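Local coordinates for protein acyl-coenzyme A oxidase acox-1.1 (Caenorhabditis elegans, PDB 5K3H) that catalyses the FAD-dependent desaturation of acyl-CoA thioesters to (2E)-enoyl-CoA, with release of hydrogen peroxide, in the first step of peroxisomal beta-oxidation, at residues 493-498 with 573-578; 476-481 with 590-595; 219-224 with 258-263; 144-149 with 195-200. One frame throughout, in Å; residues are numbered along the deposited sequence.

Interaction 1 of 4, residues 493-498 with 573-578; sequences KTFQHI and YELLDV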
loop_
_atom_site.group_PDB
_atom_site.type_symbol
_atom_site.label_atom_id
_atom_site.label_comp_id
_atom_site.label_asym_id
_atom_site.label_seq_id
_atom_site.Cartn_x
_atom_site.Cartn_y
_atom_site.Cartn_z
ATOM N N LYS B 493 13.530 -13.438 26.350
ATOM C CA LYS B 493 12.972 -13.109 27.665
ATOM C C LYS B 493 12.444 -11.684 27.728
ATOM O O LYS B 493 11.504 -11.410 28.477
ATOM C CB LYS B 493 14.006 -13.311 28.777
ATOM C CG LYS B 493 14.364 -14.756 29.019
ATOM C CD LYS B 493 15.030 -14.897 30.369
ATOM C CE LYS B 493 16.287 -14.041 30.461
ATOM N NZ LYS B 493 16.618 -13.627 31.869
ATOM N N THR B 494 13.044 -10.766 26.967
ATOM C CA THR B 494 12.574 -9.381 26.942
ATOM C C THR B 494 11.244 -9.261 26.192
ATOM O O THR B 494 10.338 -8.552 26.648
ATOM C CB THR B 494 13.665 -8.497 26.332
ATOM O OG1 THR B 494 14.838 -8.601 27.144
ATOM C CG2 THR B 494 13.257 -7.039 26.263
ATOM N N PHE B 495 11.098 -9.957 25.054
ATOM C CA PHE B 495 9.800 -10.006 24.368
ATOM C C PHE B 495 8.736 -10.685 25.231
ATOM O O PHE B 495 7.563 -10.289 25.223
ATOM C CB PHE B 495 9.912 -10.752 23.033
ATOM C CG PHE B 495 10.659 -10.005 21.966
ATOM C CD1 PHE B 495 10.172 -8.813 21.475
ATOM C CD2 PHE B 495 11.826 -10.513 21.439
ATOM C CE1 PHE B 495 10.822 -8.136 20.499
ATOM C CE2 PHE B 495 12.512 -9.831 20.453
ATOM C CZ PHE B 495 12.010 -8.647 19.975
ATOM N N GLN B 496 9.115 -11.738 25.953
ATOM C CA GLN B 496 8.153 -12.382 26.837
ATOM C C GLN B 496 7.663 -11.404 27.897
ATOM O O GLN B 496 6.459 -11.312 28.165
ATOM C CB GLN B 496 8.781 -13.632 27.465
ATOM C CG GLN B 496 8.847 -14.795 26.501
ATOM C CD GLN B 496 9.558 -16.037 27.057
ATOM O OE1 GLN B 496 10.283 -15.961 28.043
ATOM N NE2 GLN B 496 9.379 -17.180 26.384
ATOM N N HIS B 497 8.579 -10.614 28.458
ATOM C CA HIS B 497 8.201 -9.640 29.472
ATOM C C HIS B 497 7.216 -8.608 28.927
ATOM O O HIS B 497 6.179 -8.351 29.550
ATOM C CB HIS B 497 9.440 -8.947 30.036
ATOM C CG HIS B 497 9.108 -7.869 31.016
ATOM N ND1 HIS B 497 8.828 -8.125 32.344
ATOM C CD2 HIS B 497 8.933 -6.536 30.844
ATOM C CE1 HIS B 497 8.539 -6.991 32.955
ATOM N NE2 HIS B 497 8.592 -6.014 32.067
ATOM N N ILE B 498 7.512 -7.987 27.777
ATOM C CA ILE B 498 6.629 -6.907 27.343
ATOM C C ILE B 498 5.277 -7.467 26.903
ATOM O O ILE B 498 4.242 -6.850 27.170
ATOM C CB ILE B 498 7.268 -6.001 26.262
ATOM C CG1 ILE B 498 7.246 -6.626 24.889
ATOM C CG2 ILE B 498 8.707 -5.571 26.604
ATOM C CD1 ILE B 498 8.177 -5.887 23.939
ATOM N N TYR B 573 15.803 -5.437 15.286
ATOM C CA TYR B 573 14.837 -4.600 14.579
ATOM C C TYR B 573 13.467 -4.658 15.243
ATOM O O TYR B 573 12.825 -3.626 15.472
ATOM C CB TYR B 573 14.738 -5.047 13.131
ATOM C CG TYR B 573 13.863 -4.161 12.295
ATOM C CD1 TYR B 573 14.386 -3.020 11.689
ATOM C CD2 TYR B 573 12.517 -4.435 12.127
ATOM C CE1 TYR B 573 13.597 -2.197 10.915
ATOM C CE2 TYR B 573 11.723 -3.610 11.354
ATOM C CZ TYR B 573 12.276 -2.501 10.751
ATOM O OH TYR B 573 11.502 -1.675 9.982
ATOM N N GLU B 574 12.989 -5.871 15.540
ATOM C CA GLU B 574 11.674 -6.013 16.145
ATOM C C GLU B 574 11.646 -5.416 17.547
ATOM O O GLU B 574 10.638 -4.829 17.953
ATOM C CB GLU B 574 11.269 -7.488 16.163
ATOM C CG GLU B 574 11.184 -8.138 14.773
ATOM C CD GLU B 574 10.132 -7.487 13.868
ATOM O OE1 GLU B 574 9.028 -7.165 14.378
ATOM O OE2 GLU B 574 10.392 -7.304 12.642
ATOM N N LEU B 575 12.735 -5.551 18.311
ATOM C CA LEU B 575 12.752 -4.951 19.647
ATOM C C LEU B 575 12.760 -3.428 19.577
ATOM O O LEU B 575 12.041 -2.766 20.336
ATOM C CB LEU B 575 13.942 -5.457 20.464
ATOM C CG LEU B 575 14.079 -4.907 21.903
ATOM C CD1 LEU B 575 12.787 -5.102 22.754
ATOM C CD2 LEU B 575 15.328 -5.513 22.601
ATOM N N LEU B 576 13.562 -2.842 18.683
ATOM C CA LEU B 576 13.507 -1.393 18.514
ATOM C C LEU B 576 12.111 -0.951 18.113
ATOM O O LEU B 576 11.651 0.114 18.538
ATOM C CB LEU B 576 14.545 -0.938 17.489
ATOM C CG LEU B 576 15.094 0.501 17.540
ATOM C CD1 LEU B 576 15.739 0.863 18.877
ATOM C CD2 LEU B 576 16.098 0.693 16.419
ATOM N N ASP B 577 11.407 -1.786 17.339
ATOM C CA ASP B 577 10.068 -1.450 16.867
ATOM C C ASP B 577 9.061 -1.325 17.995
ATOM O O ASP B 577 8.134 -0.514 17.892
ATOM C CB ASP B 577 9.581 -2.513 15.890
ATOM C CG ASP B 577 8.339 -2.081 15.130
ATOM O OD1 ASP B 577 8.249 -0.877 14.824
ATOM O OD2 ASP B 577 7.452 -2.933 14.854
ATOM N N VAL B 578 9.202 -2.119 19.058
ATOM C CA VAL B 578 8.247 -2.123 20.170
ATOM C C VAL B 578 8.907 -1.578 21.442
ATOM O O VAL B 578 8.601 -2.019 22.562
ATOM C CB VAL B 578 7.677 -3.537 20.379
ATOM C CG1 VAL B 578 6.996 -4.009 19.107
ATOM C CG2 VAL B 578 8.765 -4.523 20.807
#

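Interaction 2 of 4, residues 476-481 with 590-595; sequences PTSLID and STQLDY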
loop_
_atom_site.group_PDB
_atom_site.type_symbol
_atom_site.label_atom_id
_atom_site.label_comp_id
_atom_site.label_asym_id
_atom_site.label_seq_id
_atom_site.Cartn_x
_atom_site.Cartn_y
_atom_site.Cartn_z
ATOM N N PRO B 476 14.249 -8.255 37.348
ATOM C CA PRO B 476 14.027 -6.806 37.491
ATOM C C PRO B 476 14.219 -6.035 36.194
ATOM O O PRO B 476 13.465 -5.094 35.922
ATOM C CB PRO B 476 15.057 -6.393 38.556
ATOM C CG PRO B 476 15.466 -7.632 39.219
ATOM C CD PRO B 476 15.286 -8.756 38.265
ATOM N N THR B 477 15.205 -6.394 35.372
ATOM C CA THR B 477 15.440 -5.667 34.131
ATOM C C THR B 477 15.758 -6.656 33.024
ATOM O O THR B 477 15.984 -7.848 33.261
ATOM C CB THR B 477 16.630 -4.707 34.235
ATOM O OG1 THR B 477 17.813 -5.471 34.544
ATOM C CG2 THR B 477 16.396 -3.649 35.311
ATOM N N SER B 478 15.898 -6.125 31.822
ATOM C CA SER B 478 16.378 -6.936 30.719
ATOM C C SER B 478 17.874 -7.133 30.898
ATOM O O SER B 478 18.567 -6.259 31.427
ATOM C CB SER B 478 16.082 -6.260 29.375
ATOM O OG SER B 478 16.601 -7.027 28.293
ATOM N N LEU B 479 18.372 -8.298 30.490
ATOM C CA LEU B 479 19.795 -8.582 30.635
ATOM C C LEU B 479 20.516 -8.474 29.297
ATOM O O LEU B 479 21.598 -9.036 29.118
ATOM C CB LEU B 479 20.005 -9.961 31.286
ATOM C CG LEU B 479 19.505 -10.165 32.734
ATOM C CD1 LEU B 479 19.697 -11.581 33.251
ATOM C CD2 LEU B 479 20.203 -9.202 33.684
ATOM N N ILE B 480 19.940 -7.724 28.362
ATOM C CA ILE B 480 20.601 -7.475 27.093
ATOM C C ILE B 480 21.782 -6.544 27.347
ATOM O O ILE B 480 21.626 -5.462 27.933
ATOM C CB ILE B 480 19.601 -6.876 26.089
ATOM C CG1 ILE B 480 18.593 -7.937 25.632
ATOM C CG2 ILE B 480 20.312 -6.245 24.902
ATOM C CD1 ILE B 480 17.478 -7.352 24.771
ATOM N N ASP B 481 22.969 -6.965 26.917
ATOM C CA ASP B 481 24.209 -6.206 27.074
ATOM C C ASP B 481 24.621 -6.105 28.541
ATOM O O ASP B 481 25.275 -5.135 28.948
ATOM C CB ASP B 481 24.111 -4.797 26.458
ATOM C CG ASP B 481 25.484 -4.102 26.349
ATOM O OD1 ASP B 481 26.479 -4.827 26.116
ATOM O OD2 ASP B 481 25.582 -2.853 26.520
ATOM N N SER B 590 17.828 3.496 28.499
ATOM C CA SER B 590 18.268 4.166 27.284
ATOM C C SER B 590 19.572 3.563 26.767
ATOM O O SER B 590 19.773 3.440 25.552
ATOM C CB SER B 590 18.421 5.662 27.554
ATOM O OG SER B 590 18.863 6.347 26.391
ATOM N N THR B 591 20.490 3.220 27.674
ATOM C CA THR B 591 21.752 2.608 27.268
ATOM C C THR B 591 21.539 1.270 26.567
ATOM O O THR B 591 22.175 0.991 25.547
ATOM C CB THR B 591 22.653 2.432 28.484
ATOM O OG1 THR B 591 23.133 3.715 28.886
ATOM C CG2 THR B 591 23.837 1.558 28.140
ATOM N N GLN B 592 20.664 0.425 27.101
ATOM C CA GLN B 592 20.367 -0.836 26.433
ATOM C C GLN B 592 19.694 -0.615 25.090
ATOM O O GLN B 592 19.919 -1.383 24.155
ATOM C CB GLN B 592 19.472 -1.699 27.317
ATOM C CG GLN B 592 20.188 -2.360 28.464
ATOM C CD GLN B 592 19.232 -3.061 29.383
ATOM O OE1 GLN B 592 18.256 -2.460 29.847
ATOM N NE2 GLN B 592 19.509 -4.329 29.684
ATOM N N LEU B 593 18.868 0.420 24.970
ATOM C CA LEU B 593 18.252 0.704 23.684
ATOM C C LEU B 593 19.281 1.209 22.693
ATOM O O LEU B 593 19.168 0.937 21.497
ATOM C CB LEU B 593 17.103 1.703 23.847
ATOM C CG LEU B 593 16.036 1.702 22.747
ATOM C CD1 LEU B 593 15.327 0.335 22.615
ATOM C CD2 LEU B 593 15.020 2.856 22.944
ATOM N N ASP B 594 20.285 1.954 23.161
ATOM C CA ASP B 594 21.387 2.348 22.289
ATOM C C ASP B 594 22.205 1.142 21.842
ATOM O O ASP B 594 22.710 1.113 20.718
ATOM C CB ASP B 594 22.273 3.362 23.007
ATOM C CG ASP B 594 21.620 4.737 23.118
ATOM O OD1 ASP B 594 20.681 5.029 22.321
ATOM O OD2 ASP B 594 22.061 5.526 23.995
ATOM N N TYR B 595 22.376 0.149 22.715
ATOM C CA TYR B 595 23.012 -1.095 22.296
ATOM C C TYR B 595 22.219 -1.743 21.176
ATOM O O TYR B 595 22.789 -2.189 20.177
ATOM C CB TYR B 595 23.146 -2.048 23.488
ATOM C CG TYR B 595 23.640 -3.462 23.164
ATOM C CD1 TYR B 595 24.993 -3.784 23.187
ATOM C CD2 TYR B 595 22.740 -4.483 22.866
ATOM C CE1 TYR B 595 25.436 -5.072 22.902
ATOM C CE2 TYR B 595 23.175 -5.774 22.581
ATOM C CZ TYR B 595 24.520 -6.064 22.597
ATOM O OH TYR B 595 24.928 -7.361 22.310
#

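Interaction 3 of 4, residues 219-224 with 258-263; sequences MVPLRD and YRIPRT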
loop_
_atom_site.group_PDB
_atom_site.type_symbol
_atom_site.label_atom_id
_atom_site.label_comp_id
_atom_site.label_asym_id
_atom_site.label_seq_id
_atom_site.Cartn_x
_atom_site.Cartn_y
_atom_site.Cartn_z
ATOM N N MET B 219 -24.321 -28.847 -0.670
ATOM C CA MET B 219 -23.882 -28.907 -2.054
ATOM C C MET B 219 -24.986 -28.310 -2.910
ATOM O O MET B 219 -26.149 -28.690 -2.772
ATOM C CB MET B 219 -23.576 -30.350 -2.466
ATOM C CG MET B 219 -23.151 -30.500 -3.916
ATOM S SD MET B 219 -21.647 -29.559 -4.314
ATOM C CE MET B 219 -20.443 -30.614 -3.545
ATOM N N VAL B 220 -24.640 -27.328 -3.748
ATOM C CA VAL B 220 -25.620 -26.574 -4.517
ATOM C C VAL B 220 -25.209 -26.506 -5.984
ATOM O O VAL B 220 -24.144 -25.969 -6.301
ATOM C CB VAL B 220 -25.826 -25.151 -3.967
ATOM C CG1 VAL B 220 -26.917 -24.431 -4.755
ATOM C CG2 VAL B 220 -26.178 -25.190 -2.499
ATOM N N PRO B 221 -25.989 -27.076 -6.911
ATOM C CA PRO B 221 -25.748 -26.810 -8.335
ATOM C C PRO B 221 -26.178 -25.406 -8.692
ATOM O O PRO B 221 -27.257 -24.949 -8.298
ATOM C CB PRO B 221 -26.606 -27.851 -9.061
ATOM C CG PRO B 221 -27.610 -28.288 -8.083
ATOM C CD PRO B 221 -27.065 -28.064 -6.697
ATOM N N LEU B 222 -25.330 -24.733 -9.463
ATOM C CA LEU B 222 -25.526 -23.337 -9.828
ATOM C C LEU B 222 -25.868 -23.134 -11.289
ATOM O O LEU B 222 -26.681 -22.269 -11.606
ATOM C CB LEU B 222 -24.258 -22.527 -9.522
ATOM C CG LEU B 222 -23.671 -22.680 -8.131
ATOM C CD1 LEU B 222 -22.323 -21.955 -8.078
ATOM C CD2 LEU B 222 -24.670 -22.162 -7.113
ATOM N N ARG B 223 -25.219 -23.875 -12.180
ATOM C CA ARG B 223 -25.382 -23.743 -13.619
ATOM C C ARG B 223 -25.549 -25.123 -14.236
ATOM O O ARG B 223 -25.069 -26.128 -13.702
ATOM C CB ARG B 223 -24.184 -23.037 -14.268
ATOM C CG ARG B 223 -24.000 -21.593 -13.843
ATOM C CD ARG B 223 -22.634 -21.072 -14.277
ATOM N NE ARG B 223 -22.425 -19.668 -13.926
ATOM C CZ ARG B 223 -22.680 -18.638 -14.728
ATOM N NH1 ARG B 223 -23.146 -18.849 -15.956
ATOM N NH2 ARG B 223 -22.455 -17.396 -14.305
ATOM N N ASP B 224 -26.274 -25.162 -15.349
ATOM C CA ASP B 224 -26.457 -26.400 -16.091
ATOM C C ASP B 224 -25.121 -26.941 -16.584
ATOM O O ASP B 224 -24.305 -26.198 -17.132
ATOM C CB ASP B 224 -27.395 -26.159 -17.261
ATOM C CG ASP B 224 -27.636 -27.409 -18.067
ATOM O OD1 ASP B 224 -27.011 -27.559 -19.153
ATOM O OD2 ASP B 224 -28.443 -28.241 -17.594
ATOM N N TYR B 258 -34.951 -21.805 -3.909
ATOM C CA TYR B 258 -34.242 -22.778 -4.741
ATOM C C TYR B 258 -34.137 -24.118 -4.023
ATOM O O TYR B 258 -33.533 -24.202 -2.950
ATOM C CB TYR B 258 -32.851 -22.240 -5.073
ATOM C CG TYR B 258 -32.021 -23.050 -6.043
ATOM C CD1 TYR B 258 -32.250 -23.000 -7.409
ATOM C CD2 TYR B 258 -30.987 -23.853 -5.579
ATOM C CE1 TYR B 258 -31.468 -23.736 -8.294
ATOM C CE2 TYR B 258 -30.204 -24.589 -6.438
ATOM C CZ TYR B 258 -30.444 -24.530 -7.795
ATOM O OH TYR B 258 -29.648 -25.273 -8.642
ATOM N N ARG B 259 -34.659 -25.176 -4.652
ATOM C CA ARG B 259 -34.856 -26.473 -4.007
ATOM C C ARG B 259 -33.753 -27.472 -4.352
ATOM O O ARG B 259 -33.434 -27.676 -5.531
ATOM C CB ARG B 259 -36.213 -27.053 -4.397
ATOM C CG ARG B 259 -37.370 -26.268 -3.824
ATOM C CD ARG B 259 -38.747 -26.863 -4.150
ATOM N NE ARG B 259 -39.748 -26.173 -3.345
ATOM C CZ ARG B 259 -40.302 -26.665 -2.239
ATOM N NH1 ARG B 259 -39.999 -27.886 -1.804
ATOM N NH2 ARG B 259 -41.177 -25.924 -1.572
ATOM N N ILE B 260 -33.189 -28.100 -3.319
ATOM C CA ILE B 260 -32.179 -29.151 -3.455
ATOM C C ILE B 260 -32.596 -30.334 -2.576
ATOM O O ILE B 260 -33.332 -30.145 -1.582
ATOM C CB ILE B 260 -30.765 -28.636 -3.111
ATOM C CG1 ILE B 260 -30.664 -28.189 -1.651
ATOM C CG2 ILE B 260 -30.359 -27.490 -4.026
ATOM C CD1 ILE B 260 -29.279 -27.703 -1.262
ATOM N N PRO B 261 -32.184 -31.563 -2.914
ATOM C CA PRO B 261 -32.572 -32.731 -2.106
ATOM C C PRO B 261 -32.076 -32.641 -0.670
ATOM O O PRO B 261 -31.112 -31.944 -0.357
ATOM C CB PRO B 261 -31.913 -33.907 -2.839
ATOM C CG PRO B 261 -31.697 -33.418 -4.245
ATOM C CD PRO B 261 -31.511 -31.942 -4.170
ATOM N N ARG B 262 -32.751 -33.383 0.210
ATOM C CA ARG B 262 -32.321 -33.464 1.599
ATOM C C ARG B 262 -30.852 -33.849 1.715
ATOM O O ARG B 262 -30.122 -33.310 2.559
ATOM C CB ARG B 262 -33.167 -34.485 2.367
ATOM C CG ARG B 262 -32.901 -34.457 3.869
ATOM C CD ARG B 262 -33.536 -35.574 4.643
ATOM N NE ARG B 262 -32.733 -36.796 4.672
ATOM C CZ ARG B 262 -32.912 -37.837 3.867
ATOM N NH1 ARG B 262 -33.885 -37.816 2.959
ATOM N NH2 ARG B 262 -32.133 -38.906 3.984
ATOM N N THR B 263 -30.398 -34.784 0.877
ATOM C CA THR B 263 -29.049 -35.328 0.992
ATOM C C THR B 263 -27.972 -34.415 0.411
ATOM O O THR B 263 -26.794 -34.795 0.437
ATOM C CB THR B 263 -28.980 -36.699 0.313
ATOM O OG1 THR B 263 -29.495 -36.586 -1.021
ATOM C CG2 THR B 263 -29.788 -37.736 1.091
#

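Interaction 4 of 4, residues 144-149 with 195-200; sequences EIIGTY and KSSNYA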
loop_
_atom_site.group_PDB
_atom_site.type_symbol
_atom_site.label_atom_id
_atom_site.label_comp_id
_atom_site.label_asym_id
_atom_site.label_seq_id
_atom_site.Cartn_x
_atom_site.Cartn_y
_atom_site.Cartn_z
ATOM N N GLU B 144 -14.297 -32.704 -13.223
ATOM C CA GLU B 144 -15.523 -32.788 -14.021
ATOM C C GLU B 144 -16.440 -31.613 -13.763
ATOM O O GLU B 144 -17.297 -31.307 -14.606
ATOM C CB GLU B 144 -16.315 -34.063 -13.730
ATOM C CG GLU B 144 -15.592 -35.353 -14.024
ATOM C CD GLU B 144 -16.442 -36.579 -13.721
ATOM O OE1 GLU B 144 -17.692 -36.497 -13.780
ATOM O OE2 GLU B 144 -15.853 -37.621 -13.358
ATOM N N ILE B 145 -16.275 -30.972 -12.600
ATOM C CA ILE B 145 -17.052 -29.827 -12.161
ATOM C C ILE B 145 -16.089 -28.777 -11.626
ATOM O O ILE B 145 -14.928 -29.058 -11.311
ATOM C CB ILE B 145 -18.088 -30.217 -11.086
ATOM C CG1 ILE B 145 -17.398 -30.883 -9.893
ATOM C CG2 ILE B 145 -19.153 -31.110 -11.677
ATOM C CD1 ILE B 145 -18.361 -31.203 -8.754
ATOM N N ILE B 146 -16.578 -27.545 -11.553
ATOM C CA ILE B 146 -15.813 -26.447 -10.989
ATOM C C ILE B 146 -16.618 -25.898 -9.822
ATOM O O ILE B 146 -17.776 -25.489 -9.989
ATOM C CB ILE B 146 -15.512 -25.364 -12.034
ATOM C CG1 ILE B 146 -14.715 -25.961 -13.191
ATOM C CG2 ILE B 146 -14.759 -24.203 -11.413
ATOM C CD1 ILE B 146 -14.455 -24.992 -14.308
ATOM N N GLY B 147 -16.005 -25.892 -8.640
ATOM C CA GLY B 147 -16.697 -25.504 -7.437
ATOM C C GLY B 147 -15.943 -24.421 -6.691
ATOM O O GLY B 147 -14.767 -24.151 -6.937
ATOM N N THR B 148 -16.669 -23.793 -5.774
ATOM C CA THR B 148 -16.116 -22.815 -4.855
ATOM C C THR B 148 -16.855 -22.977 -3.532
ATOM O O THR B 148 -17.699 -23.864 -3.372
ATOM C CB THR B 148 -16.222 -21.398 -5.455
ATOM O OG1 THR B 148 -15.643 -20.431 -4.567
ATOM C CG2 THR B 148 -17.682 -21.037 -5.728
ATOM N N TYR B 149 -16.528 -22.115 -2.575
ATOM C CA TYR B 149 -17.122 -22.145 -1.247
ATOM C C TYR B 149 -17.777 -20.787 -1.025
ATOM O O TYR B 149 -17.123 -19.749 -1.151
ATOM C CB TYR B 149 -16.042 -22.440 -0.205
ATOM C CG TYR B 149 -16.548 -22.680 1.190
ATOM C CD1 TYR B 149 -16.940 -23.943 1.578
ATOM C CD2 TYR B 149 -16.614 -21.663 2.123
ATOM C CE1 TYR B 149 -17.401 -24.195 2.852
ATOM C CE2 TYR B 149 -17.083 -21.912 3.416
ATOM C CZ TYR B 149 -17.472 -23.183 3.761
ATOM O OH TYR B 149 -17.940 -23.464 5.020
ATOM N N LYS B 195 -18.542 -16.526 -12.512
ATOM C CA LYS B 195 -18.588 -16.954 -13.904
ATOM C C LYS B 195 -18.101 -18.381 -14.153
ATOM O O LYS B 195 -18.608 -19.050 -15.059
ATOM C CB LYS B 195 -17.758 -15.986 -14.748
ATOM C CG LYS B 195 -18.350 -14.607 -14.821
ATOM C CD LYS B 195 -19.727 -14.703 -15.478
ATOM C CE LYS B 195 -20.519 -13.423 -15.355
ATOM N NZ LYS B 195 -21.831 -13.488 -16.074
ATOM N N SER B 196 -17.153 -18.869 -13.341
ATOM C CA SER B 196 -16.440 -20.119 -13.609
ATOM C C SER B 196 -17.125 -21.333 -12.999
ATOM O O SER B 196 -17.212 -22.386 -13.644
ATOM C CB SER B 196 -15.006 -20.058 -13.061
ATOM O OG SER B 196 -14.250 -19.006 -13.638
ATOM N N SER B 197 -17.576 -21.225 -11.752
ATOM C CA SER B 197 -18.075 -22.390 -11.042
ATOM C C SER B 197 -19.464 -22.791 -11.523
ATOM O O SER B 197 -20.302 -21.942 -11.840
ATOM C CB SER B 197 -18.098 -22.111 -9.537
ATOM O OG SER B 197 -16.783 -21.964 -9.040
ATOM N N ASN B 198 -19.706 -24.096 -11.586
ATOM C CA ASN B 198 -21.062 -24.586 -11.763
ATOM C C ASN B 198 -21.629 -25.238 -10.514
ATOM O O ASN B 198 -22.832 -25.508 -10.471
ATOM C CB ASN B 198 -21.160 -25.548 -12.967
ATOM C CG ASN B 198 -20.024 -26.560 -13.042
ATOM O OD1 ASN B 198 -19.366 -26.891 -12.055
ATOM N ND2 ASN B 198 -19.784 -27.045 -14.244
ATOM N N TYR B 199 -20.809 -25.465 -9.496
ATOM C CA TYR B 199 -21.257 -25.927 -8.188
ATOM C C TYR B 199 -20.686 -25.014 -7.109
ATOM O O TYR B 199 -19.719 -24.282 -7.339
ATOM C CB TYR B 199 -20.835 -27.388 -7.944
ATOM C CG TYR B 199 -21.691 -28.387 -8.702
ATOM C CD1 TYR B 199 -21.578 -28.523 -10.095
ATOM C CD2 TYR B 199 -22.574 -29.229 -8.028
ATOM C CE1 TYR B 199 -22.361 -29.426 -10.801
ATOM C CE2 TYR B 199 -23.351 -30.135 -8.720
ATOM C CZ TYR B 199 -23.240 -30.235 -10.109
ATOM O OH TYR B 199 -24.008 -31.152 -10.801
ATOM N N ALA B 200 -21.310 -25.038 -5.931
ATOM C CA ALA B 200 -20.708 -24.410 -4.757
ATOM C C ALA B 200 -21.146 -25.130 -3.493
ATOM O O ALA B 200 -22.264 -25.633 -3.404
ATOM C CB ALA B 200 -21.081 -22.926 -4.651
#

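Interaction 1 of 4, residues 493-498 with 573-578
In Phe-495, CG lies anti to the carbonyl carbon (chi1 -71°), which sends the ring out toward Leu-575, while Ile-498 holds CG1 between its backbone N and carbonyl carbon (chi1 78°) and extends CD1 to Val-578. The Phe-495 ring arrives edge first: CZ lies 3.6 Å from the backbone N of Leu-575 and 3.8 Å from CB of Leu-575. CB of Glu-574 meets the same ring atom from an oblique direction. One helical turn further on, CD1 of Ile-498 comes to 3.5 Å from CG2 of Val-578, the two side chains meeting at about a right angle. These contacts join helices 489-515 and 557-577 of the all-helical C-terminal part of the acyl-CoA oxidase fold. Their local axes run in the same general direction, crossing at 28°, and 11.3 Å separates them at closest approach, a span bridged by side chains. Val-578 is where the second helix leaves helical geometry. At the other end, CG2 of Thr-494 packs 4.0 Å from CD1 of Leu-575, and the threonine OG1 is turned instead to Ser-478 and Glu-490. The carboxylate of Glu-574 leads away to salt bridges with Arg-540 and Arg-350. Ile-498 lies close to the ATP-binding residue Tyr-581.

Interaction 2 of 4, residues 476-481 with 590-595
Gln-592 ties helix 590-616 to loop 476-481, which leads into helix 489-515 within the helical C-terminal part of the acyl-CoA oxidase fold. From CB, CG departs anti to the carbonyl carbon and the chain continues extended. CG passes 3.5 Å from the carbonyl O of Ile-480, and CD lies 3.7 Å from that same oxygen. At the tip OE1 turns back to accept from the backbone N of Ser-589, just before the helix, and NE2 donates twice to the loop. Its bond to O of Ile-480 (3.0 Å) is nearly straight, 161° at the hydrogen, and reaches a lone pair in the carbonyl plane. Its bond to O of Ser-478 (2.8 Å) comes from above that carbonyl plane, 65° out of it. Both acceptors lie close to the plane of the glutamine amide; with the bond to OE1, three bonds hold its rotation. One turn along the helix, Tyr-595 receives the next loop residues. CG2 of Ile-480 touches CD2 of its ring obliquely at 3.6 Å. Asp-481 lies over a face of the ring, its carboxylate stacked with the planes 13° apart and its CB 3.6 Å from the ring centroid.

Interaction 3 of 4, residues 219-224 with 258-263
Tyr-258 sends its ring across to Val-220 and Pro-221, spanning two strands of the mixed sheet in the beta domain of the acyl-CoA oxidase fold. Strands 211-221 and 258-261 are not paired with each other in that sheet: their local axes stand 8.2 Å apart at 125°, so side chains make the join. Tyr-258 leans obliquely on Val-220, its chi1 of -174° setting CG anti to the backbone N, and CG1 of Val-220 comes to 3.7 Å from CE2 of the ring. Further out, OH of Tyr-258 lies 3.7 Å from CG of Pro-221. The same OH is modelled very close to the carbonyl O of Pro-221; a hydrogen bond there is possible, but its length is doubtful. With an alanine in place of Tyr-258 the ring is gone, and a gap would probably open beside CG1 of Val-220 and the pyrrolidine of Pro-221. Ile-260 approaches Val-220 differently, at about a right angle, with its CD1 4.2 Å from CG2 of Val-220. Leu-178 of strand 175-179 packs on both Val-220 and Ile-260. The same Ile-260 CD1 methyl rests 3.6 Å from the backbone O of Met-219.

Interaction 4 of 4, residues 144-149 with 195-200
The approach to a parallel strand pair, beside the FAD site of the beta domain, brings Ile-146 against Asn-198 and Tyr-199 where strands 147-150 and 199-208 come together. Asn-198 has CG between its backbone N and carbonyl carbon (chi1 44°), which folds OD1 back to accept from N of Ile-146 at 2.9 Å, 164° at the hydrogen. The carbonyl O of Ile-146 is gripped twice, by N of Asn-198 (2.9 Å) and N of Tyr-199 (3.1 Å). A leucine in place of Asn-198 would probably leave the buried N-H of Ile-146 without its acceptor. CG2 of Ile-145 meets CE1 of Tyr-199 at 3.7 Å, the side chains at about a right angle. CG2 of Thr-148 lies 3.6 Å from OG of Ser-197, which bonds to the carbonyl of Asn-192; OG1 of Thr-148 bonds to the carbonyl of Gly-191, which, like Tyr-149, binds FAD. Helix 114-127 packs on Thr-148 and Tyr-149, strand 211-221 on Tyr-199, and Leu-662 of the second subunit on Ile-146.

How the interactions relate
From the N terminus, interaction 4 closes the first loop, from 144-149 to 195-200, and interaction 3 follows in series, from 219-224 to 258-263. Both belong to one sheet of the beta domain, and they touch: N of Val-220 lies 2.9 Å from O of Ala-200, a probable hydrogen bond between strands 211-221 and 199-208. Later, interaction 2 opens at 476-481 and closes at 590-595, with interaction 1 nested inside it. Interaction 1 ties helix 489-515 to helix 557-577, interaction 2 the preceding loop to helix 590-616, and CD2 of Leu-575 lies 3.6 Å from CD1 of Ile-480. The pairs lie on opposite sides of the chain's centre, interactions 1 and 4 about 46 Å apart between centres.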